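Local coordinates for peroxidase (Cellulomonas bogoriensis 69B4 = DSM 16987, PDB 6QZO), which binds heme b and probably acts as a dye-decolorizing (DyP-type) peroxidase, using hydrogen peroxide to oxidise its substrates, at residues A[35-40]-A[365-370]; A[52-57]-A[171-176]; A[67-72]-A[373-378]; A[98-103]-A[146-151]. All coordinates share one frame; numbering follows the deposited sequence.

Contact 1 of 4, residues A[35-40]-A[365-370]; sequences EHQAGI and AVPGGW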
loop_
_atom_site.group_PDB
_atom_site.type_symbol
_atom_site.label_atom_id
_atom_site.label_comp_id
_atom_site.label_asym_id
_atom_site.label_seq_id
_atom_site.Cartn_x
_atom_site.Cartn_y
_atom_site.Cartn_z
ATOM N N GLU A 35 -21.085 -17.522 -14.688
ATOM C CA GLU A 35 -21.895 -18.220 -13.656
ATOM C C GLU A 35 -21.635 -17.558 -12.294
ATOM O O GLU A 35 -22.604 -17.368 -11.537
ATOM C CB GLU A 35 -21.554 -19.723 -13.665
ATOM C CG GLU A 35 -22.465 -20.574 -12.791
ATOM C CD GLU A 35 -22.397 -22.079 -13.013
ATOM O OE1 GLU A 35 -21.467 -22.536 -13.680
ATOM O OE2 GLU A 35 -23.203 -22.800 -12.392
ATOM N N HIS A 36 -20.385 -17.200 -11.992
ATOM C CA HIS A 36 -19.991 -16.615 -10.677
ATOM C C HIS A 36 -19.365 -15.236 -10.870
ATOM O O HIS A 36 -18.897 -14.949 -11.987
ATOM C CB HIS A 36 -19.013 -17.543 -9.953
ATOM C CG HIS A 36 -19.342 -18.997 -10.059
ATOM N ND1 HIS A 36 -20.363 -19.578 -9.332
ATOM C CD2 HIS A 36 -18.764 -19.991 -10.768
ATOM C CE1 HIS A 36 -20.399 -20.871 -9.590
ATOM N NE2 HIS A 36 -19.428 -21.149 -10.478
ATOM N N GLN A 37 -19.340 -14.422 -9.817
ATOM C CA GLN A 37 -18.543 -13.167 -9.774
ATOM C C GLN A 37 -17.060 -13.551 -9.842
ATOM O O GLN A 37 -16.697 -14.599 -9.299
ATOM C CB GLN A 37 -18.818 -12.366 -8.501
ATOM C CG GLN A 37 -20.196 -11.713 -8.458
ATOM C CD GLN A 37 -20.310 -10.664 -7.381
ATOM O OE1 GLN A 37 -19.780 -9.562 -7.509
ATOM N NE2 GLN A 37 -21.010 -11.000 -6.310
ATOM N N ALA A 38 -16.236 -12.745 -10.509
ATOM C CA ALA A 38 -14.765 -12.909 -10.513
ATOM C C ALA A 38 -14.244 -12.427 -9.157
ATOM O O ALA A 38 -15.025 -11.783 -8.424
ATOM C CB ALA A 38 -14.169 -12.132 -11.657
ATOM N N GLY A 39 -12.991 -12.742 -8.830
ATOM C CA GLY A 39 -12.325 -12.240 -7.615
ATOM C C GLY A 39 -12.480 -13.190 -6.454
ATOM O O GLY A 39 -12.143 -12.791 -5.329
ATOM N N ILE A 40 -12.962 -14.409 -6.727
ATOM C CA ILE A 40 -13.183 -15.480 -5.712
ATOM C C ILE A 40 -12.283 -16.667 -6.054
ATOM O O ILE A 40 -11.357 -16.937 -5.249
ATOM C CB ILE A 40 -14.673 -15.840 -5.609
ATOM C CG1 ILE A 40 -15.499 -14.601 -5.248
ATOM C CG2 ILE A 40 -14.889 -16.951 -4.605
ATOM C CD1 ILE A 40 -16.983 -14.744 -5.541
ATOM N N ALA A 365 -23.252 -11.741 2.097
ATOM C CA ALA A 365 -23.824 -12.658 1.086
ATOM C C ALA A 365 -23.375 -12.150 -0.280
ATOM O O ALA A 365 -23.522 -10.951 -0.540
ATOM C CB ALA A 365 -25.320 -12.688 1.208
ATOM N N VAL A 366 -22.837 -13.035 -1.101
ATOM C CA VAL A 366 -22.233 -12.685 -2.408
ATOM C C VAL A 366 -23.155 -13.208 -3.499
ATOM O O VAL A 366 -23.292 -14.422 -3.679
ATOM C CB VAL A 366 -20.809 -13.269 -2.495
ATOM C CG1 VAL A 366 -20.167 -13.019 -3.849
ATOM C CG2 VAL A 366 -19.939 -12.710 -1.374
ATOM N N PRO A 367 -23.829 -12.316 -4.260
ATOM C CA PRO A 367 -24.636 -12.747 -5.387
ATOM C C PRO A 367 -23.819 -13.599 -6.357
ATOM O O PRO A 367 -22.577 -13.532 -6.340
ATOM C CB PRO A 367 -25.058 -11.453 -6.093
ATOM C CG PRO A 367 -24.917 -10.382 -5.044
ATOM C CD PRO A 367 -23.848 -10.859 -4.086
ATOM N N GLY A 368 -24.534 -14.357 -7.187
ATOM C CA GLY A 368 -23.958 -15.093 -8.317
ATOM C C GLY A 368 -23.467 -14.107 -9.349
ATOM O O GLY A 368 -23.627 -12.903 -9.117
ATOM N N GLY A 369 -22.882 -14.606 -10.430
ATOM C CA GLY A 369 -22.416 -13.784 -11.554
ATOM C C GLY A 369 -23.583 -13.291 -12.401
ATOM O O GLY A 369 -24.765 -13.515 -12.015
ATOM N N TRP A 370 -23.247 -12.637 -13.513
ATOM C CA TRP A 370 -24.206 -12.017 -14.452
ATOM C C TRP A 370 -23.568 -11.972 -15.840
ATOM O O TRP A 370 -22.332 -12.169 -15.927
ATOM C CB TRP A 370 -24.641 -10.636 -13.938
ATOM C CG TRP A 370 -23.687 -9.513 -14.197
ATOM C CD1 TRP A 370 -23.747 -8.611 -15.223
ATOM C CD2 TRP A 370 -22.583 -9.105 -13.369
ATOM N NE1 TRP A 370 -22.724 -7.703 -15.119
ATOM C CE2 TRP A 370 -21.998 -7.971 -13.987
ATOM C CE3 TRP A 370 -22.003 -9.602 -12.193
ATOM C CZ2 TRP A 370 -20.870 -7.336 -13.468
ATOM C CZ3 TRP A 370 -20.896 -8.966 -11.676
ATOM C CH2 TRP A 370 -20.333 -7.853 -12.313
#
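E35 and Q37, in the loop before strand 47-55, each make one hydrogen bond to the chain at and just past the end of strand 356-366: G369 N donates to E35 O at 3.0 Å, and Q37 NE2 donates to P367 O, also at 3.0 Å. The second bond is nearly straight (167°); P367 O lies close to the amide plane of Q37, whereas NE2 stands above the carbonyl plane of P367. At its other end the amide accepts at OE1 from V103 N, so both ends of a buried side chain are held and its rotation is fixed.

The remaining contacts are packing. The CG of Q37 meets the edge of the W370 ring at CZ3, 4.3 Å away, and its NE2 lies 3.3 Å from V366 CG1. I40 and V366 reach toward each other tip to tip, CD1 to CG1. At G369 the chains run so close, CA to H36 C 3.4 Å, that a side chain would collide with H36 O.

The contact ties the loop before strand 47-55 to the end of strand 356-366, whose backbone pairs with T229. It is a seam between the N- and C-terminal halves of the DyP-type peroxidase fold, each built on an antiparallel sheet.

Contact 2 of 4, residues A[52-57]-A[171-176]; sequences ALDLAS and SVRWVQ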
loop_
_atom_site.group_PDB
_atom_site.type_symbol
_atom_site.label_atom_id
_atom_site.label_comp_id
_atom_site.label_asym_id
_atom_site.label_seq_id
_atom_site.Cartn_x
_atom_site.Cartn_y
_atom_site.Cartn_z
ATOM N N ALA A 52 -16.050 -1.315 2.572
ATOM C CA ALA A 52 -17.368 -1.427 3.214
ATOM C C ALA A 52 -18.065 -0.074 3.130
ATOM O O ALA A 52 -17.436 0.951 3.479
ATOM C CB ALA A 52 -17.231 -1.881 4.649
ATOM N N LEU A 53 -19.323 -0.076 2.687
ATOM C CA LEU A 53 -20.149 1.147 2.640
ATOM C C LEU A 53 -21.408 0.904 3.461
ATOM O O LEU A 53 -21.800 -0.263 3.615
ATOM C CB LEU A 53 -20.458 1.506 1.183
ATOM C CG LEU A 53 -19.224 1.752 0.303
ATOM C CD1 LEU A 53 -18.896 0.526 -0.536
ATOM C CD2 LEU A 53 -19.430 2.962 -0.595
ATOM N N ASP A 54 -21.960 1.976 4.017
ATOM C CA ASP A 54 -23.260 1.965 4.731
ATOM C C ASP A 54 -24.275 2.753 3.904
ATOM O O ASP A 54 -23.960 3.859 3.439
ATOM C CB ASP A 54 -23.101 2.500 6.153
ATOM C CG ASP A 54 -22.535 1.494 7.123
ATOM O OD1 ASP A 54 -22.536 0.281 6.799
ATOM O OD2 ASP A 54 -22.084 1.939 8.190
ATOM N N LEU A 55 -25.455 2.190 3.694
ATOM C CA LEU A 55 -26.557 2.870 2.967
ATOM C C LEU A 55 -27.035 4.058 3.807
ATOM O O LEU A 55 -26.946 3.987 5.037
ATOM C CB LEU A 55 -27.674 1.856 2.704
ATOM C CG LEU A 55 -27.272 0.700 1.790
ATOM C CD1 LEU A 55 -28.309 -0.397 1.806
ATOM C CD2 LEU A 55 -27.091 1.234 0.370
ATOM N N ALA A 56 -27.490 5.134 3.167
ATOM C CA ALA A 56 -28.186 6.253 3.859
ATOM C C ALA A 56 -29.464 5.726 4.521
ATOM O O ALA A 56 -30.023 4.761 3.997
ATOM C CB ALA A 56 -28.471 7.357 2.875
ATOM N N SER A 57 -29.901 6.345 5.614
ATOM C CA SER A 57 -31.155 6.021 6.351
ATOM C C SER A 57 -32.370 6.137 5.411
ATOM O O SER A 57 -33.378 5.443 5.636
ATOM C CB SER A 57 -31.323 6.901 7.553
ATOM O OG SER A 57 -31.420 8.263 7.165
ATOM N N SER A 171 -22.191 5.663 1.919
ATOM C CA SER A 171 -20.918 6.309 2.326
ATOM C C SER A 171 -19.953 5.243 2.848
ATOM O O SER A 171 -20.418 4.168 3.278
ATOM C CB SER A 171 -21.173 7.397 3.313
ATOM O OG SER A 171 -21.761 6.877 4.494
ATOM N N VAL A 172 -18.659 5.520 2.755
ATOM C CA VAL A 172 -17.568 4.599 3.178
ATOM C C VAL A 172 -17.670 4.404 4.694
ATOM O O VAL A 172 -17.824 5.399 5.413
ATOM C CB VAL A 172 -16.180 5.134 2.792
ATOM C CG1 VAL A 172 -15.073 4.248 3.348
ATOM C CG2 VAL A 172 -16.045 5.284 1.290
ATOM N N ARG A 173 -17.600 3.149 5.141
ATOM C CA ARG A 173 -17.577 2.790 6.577
ATOM C C ARG A 173 -16.127 2.482 6.964
ATOM O O ARG A 173 -15.631 3.041 7.964
ATOM C CB ARG A 173 -18.506 1.596 6.801
ATOM C CG ARG A 173 -18.561 1.134 8.250
ATOM C CD ARG A 173 -19.354 -0.148 8.389
ATOM N NE ARG A 173 -19.307 -0.544 9.784
ATOM C CZ ARG A 173 -20.062 -0.028 10.750
ATOM N NH1 ARG A 173 -20.961 0.904 10.483
ATOM N NH2 ARG A 173 -19.920 -0.456 11.991
ATOM N N TRP A 174 -15.486 1.613 6.179
ATOM C CA TRP A 174 -14.041 1.303 6.313
ATOM C C TRP A 174 -13.476 0.850 4.972
ATOM O O TRP A 174 -14.257 0.484 4.059
ATOM C CB TRP A 174 -13.770 0.272 7.415
ATOM C CG TRP A 174 -14.596 -0.988 7.427
ATOM C CD1 TRP A 174 -15.557 -1.297 8.348
ATOM C CD2 TRP A 174 -14.471 -2.153 6.585
ATOM N NE1 TRP A 174 -16.056 -2.544 8.122
ATOM C CE2 TRP A 174 -15.415 -3.099 7.049
ATOM C CE3 TRP A 174 -13.695 -2.490 5.472
ATOM C CZ2 TRP A 174 -15.599 -4.344 6.436
ATOM C CZ3 TRP A 174 -13.867 -3.726 4.876
ATOM C CH2 TRP A 174 -14.807 -4.641 5.351
ATOM N N VAL A 175 -12.154 0.918 4.878
ATOM C CA VAL A 175 -11.320 0.398 3.756
ATOM C C VAL A 175 -10.145 -0.339 4.383
ATOM O O VAL A 175 -9.422 0.277 5.184
ATOM C CB VAL A 175 -10.815 1.523 2.844
ATOM C CG1 VAL A 175 -10.063 0.977 1.649
ATOM C CG2 VAL A 175 -11.932 2.451 2.402
ATOM N N GLN A 176 -9.997 -1.617 4.041
ATOM C CA GLN A 176 -8.868 -2.471 4.464
ATOM C C GLN A 176 -8.048 -2.765 3.212
ATOM O O GLN A 176 -8.617 -3.263 2.241
ATOM C CB GLN A 176 -9.400 -3.733 5.142
ATOM C CG GLN A 176 -10.198 -3.420 6.405
ATOM C CD GLN A 176 -10.526 -4.674 7.181
ATOM O OE1 GLN A 176 -9.642 -5.413 7.614
ATOM N NE2 GLN A 176 -11.814 -4.931 7.355
#
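Strands 52-55 and 171-176 run antiparallel, 145° between their directions, and the register slips by one residue where R173 and W174 both face A52. A52 O takes R173 N at 2.8 Å and, weakly, W174 N at 3.4 Å, while A52 N donates to W174 O. Beyond the slip, D54 and S171 form a regular hydrogen-bonded pair, with L53 CA close to S171 O in between.

On the side chains, A52 CB sits over the centre of the six-membered ring of W174, 3.3 Å from its centroid, a CH-pi contact. The indole is brought there by a chi1 of 49°, which puts CG between the backbone N and the carbonyl carbon. Its opposite face carries the NE2 of Q176.

D54 and R173 form a salt bridge: NH1 reaches OD2 at 2.8 Å, using the syn lone pair of that oxygen. OD2 lies in the guanidinium plane, but the carboxylate plane is turned 51° from it. The extended arginine chain slants across the carboxylate, R173 CD passing 3.4 Å from D54 OD2, and R173 NE goes on to C139 O; D54 OD1 accepts from D142 N. A leucine in place of R173 would probably leave D54 OD2 without its positive mate and C139 O without this donor.

Nearby, V172 packs on P316 of the second subunit. The doubled position opposite A52 is a classic beta bulge, here on strand 170-179, outermost within this chain in the N-terminal antiparallel sheet.

Contact 3 of 4, residues A[67-72]-A[373-378]; sequences LLRVWT and GEYVGQ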
loop_
_atom_site.group_PDB
_atom_site.type_symbol
_atom_site.label_atom_id
_atom_site.label_comp_id
_atom_site.label_asym_id
_atom_site.label_seq_id
_atom_site.Cartn_x
_atom_site.Cartn_y
_atom_site.Cartn_z
ATOM N N LEU A 67 -27.860 1.885 -7.300
ATOM C CA LEU A 67 -26.450 1.748 -6.858
ATOM C C LEU A 67 -25.792 0.539 -7.539
ATOM O O LEU A 67 -24.705 0.692 -8.102
ATOM C CB LEU A 67 -26.432 1.577 -5.339
ATOM C CG LEU A 67 -25.050 1.404 -4.734
ATOM C CD1 LEU A 67 -24.147 2.570 -5.105
ATOM C CD2 LEU A 67 -25.137 1.272 -3.214
ATOM N N LEU A 68 -26.429 -0.627 -7.463
ATOM C CA LEU A 68 -25.922 -1.892 -8.072
ATOM C C LEU A 68 -25.817 -1.750 -9.588
ATOM O O LEU A 68 -24.914 -2.373 -10.186
ATOM C CB LEU A 68 -26.859 -3.048 -7.713
ATOM C CG LEU A 68 -26.944 -3.382 -6.231
ATOM C CD1 LEU A 68 -27.934 -4.518 -6.004
ATOM C CD2 LEU A 68 -25.564 -3.730 -5.668
ATOM N N ARG A 69 -26.732 -1.002 -10.193
ATOM C CA ARG A 69 -26.772 -0.836 -11.668
ATOM C C ARG A 69 -25.637 0.088 -12.110
ATOM O O ARG A 69 -24.985 -0.255 -13.102
ATOM C CB ARG A 69 -28.114 -0.284 -12.131
ATOM C CG ARG A 69 -29.251 -1.303 -12.182
ATOM C CD ARG A 69 -30.404 -0.584 -12.849
ATOM N NE ARG A 69 -31.659 -1.311 -12.891
ATOM C CZ ARG A 69 -32.169 -1.907 -13.965
ATOM N NH1 ARG A 69 -31.520 -1.934 -15.117
ATOM N NH2 ARG A 69 -33.321 -2.547 -13.870
ATOM N N VAL A 70 -25.422 1.223 -11.435
ATOM C CA VAL A 70 -24.305 2.150 -11.801
ATOM C C VAL A 70 -22.966 1.428 -11.560
ATOM O O VAL A 70 -22.061 1.573 -12.392
ATOM C CB VAL A 70 -24.373 3.518 -11.095
ATOM C CG1 VAL A 70 -25.606 4.298 -11.526
ATOM C CG2 VAL A 70 -24.323 3.405 -9.581
ATOM N N TRP A 71 -22.865 0.640 -10.492
ATOM C CA TRP A 71 -21.634 -0.131 -10.169
ATOM C C TRP A 71 -21.374 -1.183 -11.251
ATOM O O TRP A 71 -20.207 -1.373 -11.623
ATOM C CB TRP A 71 -21.727 -0.773 -8.792
ATOM C CG TRP A 71 -21.306 0.125 -7.672
ATOM C CD1 TRP A 71 -20.651 1.321 -7.754
ATOM C CD2 TRP A 71 -21.476 -0.147 -6.270
ATOM N NE1 TRP A 71 -20.436 1.815 -6.501
ATOM C CE2 TRP A 71 -20.921 0.938 -5.570
ATOM C CE3 TRP A 71 -22.069 -1.183 -5.547
ATOM C CZ2 TRP A 71 -20.926 1.011 -4.179
ATOM C CZ3 TRP A 71 -22.077 -1.109 -4.173
ATOM C CH2 TRP A 71 -21.521 -0.025 -3.506
ATOM N N THR A 72 -22.425 -1.843 -11.732
ATOM C CA THR A 72 -22.303 -2.872 -12.802
ATOM C C THR A 72 -21.645 -2.238 -14.028
ATOM O O THR A 72 -20.699 -2.820 -14.564
ATOM C CB THR A 72 -23.654 -3.507 -13.122
ATOM O OG1 THR A 72 -24.104 -4.139 -11.917
ATOM C CG2 THR A 72 -23.548 -4.505 -14.254
ATOM N N GLY A 373 -25.843 -7.240 -20.075
ATOM C CA GLY A 373 -27.231 -6.744 -20.017
ATOM C C GLY A 373 -27.931 -7.022 -18.692
ATOM O O GLY A 373 -29.018 -6.492 -18.489
ATOM N N GLU A 374 -27.320 -7.809 -17.806
ATOM C CA GLU A 374 -27.808 -8.017 -16.420
ATOM C C GLU A 374 -27.048 -7.054 -15.498
ATOM O O GLU A 374 -26.202 -6.307 -16.001
ATOM C CB GLU A 374 -27.659 -9.494 -16.040
ATOM C CG GLU A 374 -28.456 -10.436 -16.939
ATOM C CD GLU A 374 -28.275 -11.925 -16.656
ATOM O OE1 GLU A 374 -27.388 -12.288 -15.857
ATOM O OE2 GLU A 374 -29.084 -12.731 -17.180
ATOM N N TYR A 375 -27.355 -7.060 -14.204
ATOM C CA TYR A 375 -26.621 -6.289 -13.166
ATOM C C TYR A 375 -26.457 -7.144 -11.905
ATOM O O TYR A 375 -27.286 -8.039 -11.632
ATOM C CB TYR A 375 -27.300 -4.946 -12.914
ATOM C CG TYR A 375 -28.613 -5.004 -12.180
ATOM C CD1 TYR A 375 -28.660 -4.959 -10.796
ATOM C CD2 TYR A 375 -29.811 -5.055 -12.865
ATOM C CE1 TYR A 375 -29.861 -4.975 -10.112
ATOM C CE2 TYR A 375 -31.025 -5.074 -12.195
ATOM C CZ TYR A 375 -31.050 -5.031 -10.816
ATOM O OH TYR A 375 -32.238 -5.059 -10.152
ATOM N N VAL A 376 -25.376 -6.897 -11.166
ATOM C CA VAL A 376 -24.992 -7.712 -9.987
ATOM C C VAL A 376 -26.102 -7.571 -8.932
ATOM O O VAL A 376 -26.482 -6.431 -8.613
ATOM C CB VAL A 376 -23.608 -7.322 -9.449
ATOM C CG1 VAL A 376 -23.589 -5.900 -8.896
ATOM C CG2 VAL A 376 -23.121 -8.317 -8.407
ATOM N N GLY A 377 -26.622 -8.707 -8.448
ATOM C CA GLY A 377 -27.612 -8.767 -7.360
ATOM C C GLY A 377 -29.029 -8.636 -7.882
ATOM O O GLY A 377 -29.964 -8.548 -7.072
ATOM N N GLN A 378 -29.184 -8.678 -9.204
ATOM C CA GLN A 378 -30.492 -8.506 -9.893
ATOM C C GLN A 378 -31.519 -9.531 -9.368
ATOM O O GLN A 378 -32.664 -9.122 -9.113
ATOM C CB GLN A 378 -30.279 -8.648 -11.396
ATOM C CG GLN A 378 -31.542 -8.442 -12.219
ATOM C CD GLN A 378 -31.193 -8.417 -13.686
ATOM O OE1 GLN A 378 -30.064 -8.719 -14.082
ATOM N NE2 GLN A 378 -32.158 -8.033 -14.501
#
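The Y375 ring is covered on both faces: R69 CG lies over one, 3.8 Å from the ring centroid in a CH-pi contact, and Q378 CB lies over the centre of the other. The arginine then runs on across the ring, bringing Y375 CE2 over one face of its guanidinium, 3.8 Å from R69 CZ; the two planes are 30° apart. E65 holds R69 NE through a salt bridge. L68 CB approaches the ring obliquely, and L68 CD1 packs 3.5 Å from V376 O.

T72 makes the polar link. With OG1 beside its own backbone N (chi1 -61°), the hydroxyl donates to L68 O at 2.6 Å and accepts from V376 N at 3.1 Å. L68 O also takes T72 N, the two donors coming from opposite faces of its plane. A valine at T72 would probably leave V376 N without this acceptor and the loop less firmly tied to the helix.

The turn is braced from within by Y375 N donating to the Q378 side chain. Residues Y375 to Q378 make a type II beta turn, with G377 at positive phi serving as N-cap of helix 378-381; the C-terminal tail thus docks on helix 61-78.

Contact 4 of 4, residues A[98-103]-A[146-151]; sequences ALTVTV and QVCADD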
loop_
_atom_site.group_PDB
_atom_site.type_symbol
_atom_site.label_atom_id
_atom_site.label_comp_id
_atom_site.label_asym_id
_atom_site.label_seq_id
_atom_site.Cartn_x
_atom_site.Cartn_y
_atom_site.Cartn_z
ATOM N N ALA A 98 -5.514 -7.000 -14.394
ATOM C CA ALA A 98 -6.308 -8.123 -13.834
ATOM C C ALA A 98 -7.348 -7.624 -12.817
ATOM O O ALA A 98 -7.713 -8.401 -11.930
ATOM C CB ALA A 98 -5.376 -9.142 -13.226
ATOM N N LEU A 99 -7.829 -6.386 -12.949
ATOM C CA LEU A 99 -8.805 -5.800 -11.991
ATOM C C LEU A 99 -10.012 -6.738 -11.869
ATOM O O LEU A 99 -10.529 -7.148 -12.924
ATOM C CB LEU A 99 -9.271 -4.424 -12.470
ATOM C CG LEU A 99 -10.259 -3.708 -11.547
ATOM C CD1 LEU A 99 -9.651 -3.479 -10.175
ATOM C CD2 LEU A 99 -10.684 -2.374 -12.162
ATOM N N THR A 100 -10.420 -7.038 -10.627
ATOM C CA THR A 100 -11.736 -7.624 -10.271
ATOM C C THR A 100 -12.397 -6.757 -9.196
ATOM O O THR A 100 -11.664 -6.138 -8.395
ATOM C CB THR A 100 -11.619 -9.064 -9.748
ATOM O OG1 THR A 100 -10.829 -9.094 -8.556
ATOM C CG2 THR A 100 -11.035 -10.013 -10.768
ATOM N N VAL A 101 -13.727 -6.698 -9.224
ATOM C CA VAL A 101 -14.586 -6.131 -8.150
ATOM C C VAL A 101 -15.562 -7.233 -7.785
ATOM O O VAL A 101 -16.210 -7.751 -8.723
ATOM C CB VAL A 101 -15.325 -4.859 -8.605
ATOM C CG1 VAL A 101 -16.169 -4.249 -7.486
ATOM C CG2 VAL A 101 -14.349 -3.830 -9.150
ATOM N N THR A 102 -15.602 -7.631 -6.516
ATOM C CA THR A 102 -16.554 -8.631 -5.976
ATOM C C THR A 102 -17.494 -7.885 -5.032
ATOM O O THR A 102 -16.965 -7.181 -4.126
ATOM C CB THR A 102 -15.805 -9.767 -5.270
ATOM O OG1 THR A 102 -14.748 -10.242 -6.121
ATOM C CG2 THR A 102 -16.714 -10.906 -4.875
ATOM N N VAL A 103 -18.808 -7.979 -5.274
ATOM C CA VAL A 103 -19.850 -7.260 -4.482
ATOM C C VAL A 103 -20.457 -8.239 -3.481
ATOM O O VAL A 103 -20.896 -9.329 -3.894
ATOM C CB VAL A 103 -20.948 -6.675 -5.390
ATOM C CG1 VAL A 103 -21.930 -5.812 -4.613
ATOM C CG2 VAL A 103 -20.342 -5.893 -6.541
ATOM N N GLN A 146 -14.904 -5.904 -2.731
ATOM C CA GLN A 146 -13.523 -6.434 -2.745
ATOM C C GLN A 146 -12.924 -6.048 -4.090
ATOM O O GLN A 146 -13.354 -6.631 -5.113
ATOM C CB GLN A 146 -13.470 -7.946 -2.540
ATOM C CG GLN A 146 -12.041 -8.479 -2.587
ATOM C CD GLN A 146 -12.006 -9.980 -2.647
ATOM O OE1 GLN A 146 -12.050 -10.657 -1.627
ATOM N NE2 GLN A 146 -11.917 -10.504 -3.858
ATOM N N VAL A 147 -11.995 -5.092 -4.079
ATOM C CA VAL A 147 -11.313 -4.580 -5.302
ATOM C C VAL A 147 -9.885 -5.123 -5.294
ATOM O O VAL A 147 -9.115 -4.812 -4.321
ATOM C CB VAL A 147 -11.333 -3.044 -5.367
ATOM C CG1 VAL A 147 -10.913 -2.526 -6.737
ATOM C CG2 VAL A 147 -12.700 -2.502 -4.998
ATOM N N CYS A 148 -9.565 -5.923 -6.317
ATOM C CA CYS A 148 -8.273 -6.635 -6.457
ATOM C C CYS A 148 -7.631 -6.278 -7.794
ATOM O O CYS A 148 -8.373 -6.263 -8.792
ATOM C CB CYS A 148 -8.483 -8.138 -6.421
ATOM S SG CYS A 148 -8.943 -8.722 -4.781
ATOM N N ALA A 149 -6.315 -6.062 -7.801
ATOM C CA ALA A 149 -5.531 -5.772 -9.024
ATOM C C ALA A 149 -4.035 -5.997 -8.791
ATOM O O ALA A 149 -3.589 -6.020 -7.631
ATOM C CB ALA A 149 -5.802 -4.369 -9.501
ATOM N N ASP A 150 -3.293 -6.145 -9.883
ATOM C CA ASP A 150 -1.820 -6.321 -9.885
ATOM C C ASP A 150 -1.126 -4.959 -9.945
ATOM O O ASP A 150 0.100 -4.956 -10.154
ATOM C CB ASP A 150 -1.381 -7.204 -11.058
ATOM C CG ASP A 150 -1.415 -8.679 -10.749
ATOM O OD1 ASP A 150 -1.260 -9.026 -9.550
ATOM O OD2 ASP A 150 -1.592 -9.465 -11.702
ATOM N N ASP A 151 -1.867 -3.861 -9.781
ATOM C CA ASP A 151 -1.318 -2.479 -9.832
ATOM C C ASP A 151 -2.095 -1.561 -8.888
ATOM O O ASP A 151 -3.318 -1.562 -8.944
ATOM C CB ASP A 151 -1.351 -1.917 -11.251
ATOM C CG ASP A 151 -0.604 -0.598 -11.351
ATOM O OD1 ASP A 151 -1.219 0.448 -11.063
ATOM O OD2 ASP A 151 0.620 -0.640 -11.643
#
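L99 and V147 cross obliquely, L99 CD1 coming 3.8 Å from V147 CG1 and about as near to A149 CB. Leucine CG is anti to the backbone N (chi1 -179°), which swings a side chain that starts away from the partner strand back over it. V101 joins them more loosely, its CG2 4.4 Å from V147 CG1. This apolar face is roofed by helix 152-165, with A158 against L99 and V147, and L162 against V101.

The other face carries T100, C148, T102 and Q146. T102 and Q146 lie side by side and point the same way; their polar ends stay close, T102 OG1 3.6 Å from Q146 NE2, and take neighbouring carbonyls: T102 OG1 bonds to A38 O and Q146 NE2 to G39 O, while Q146 OE1 meets Y331 OH. T100 turns OG1 toward C148 CB, 3.3 Å away.

Between the two faces runs the antiparallel pairing of strands 100-105 and 143-149, in the N-terminal sheet of a fold of the dimeric alpha-beta barrel clan; 100-105 is an outermost strand within the chain. T100 and C148 exchange two backbone bonds, the nearer to straight being C148 N to T100 O at 3.0 Å and 174°. T102 and Q146 exchange two more, each 2.8 Å between N and O. Past the strand, D151 N-caps helix 152-165 through OD1, and the same oxygen forms a salt bridge with R181 of the second subunit.

Contacts 2 and 4 belong to the N-terminal antiparallel sheet, in the order 100-105, 143-149, 47-55, 170-179; each pairs a strand outermost within the chain with an inner one, their centres are 18 Å apart, and both reach the second subunit. Contact 1 closes the longest loop, with contacts 2 and 4 nested inside it, and crosses contact 3 along the chain. Its centre lies 12 Å from that of contact 3 and 13 Å from that of contact 4. V376 packs on both Q37 and V103, joining these three. Helix 61-78, following strand 47-55, brings contact 3 against contact 2. The C-terminal end of the chain is thereby fastened to the N-terminal half.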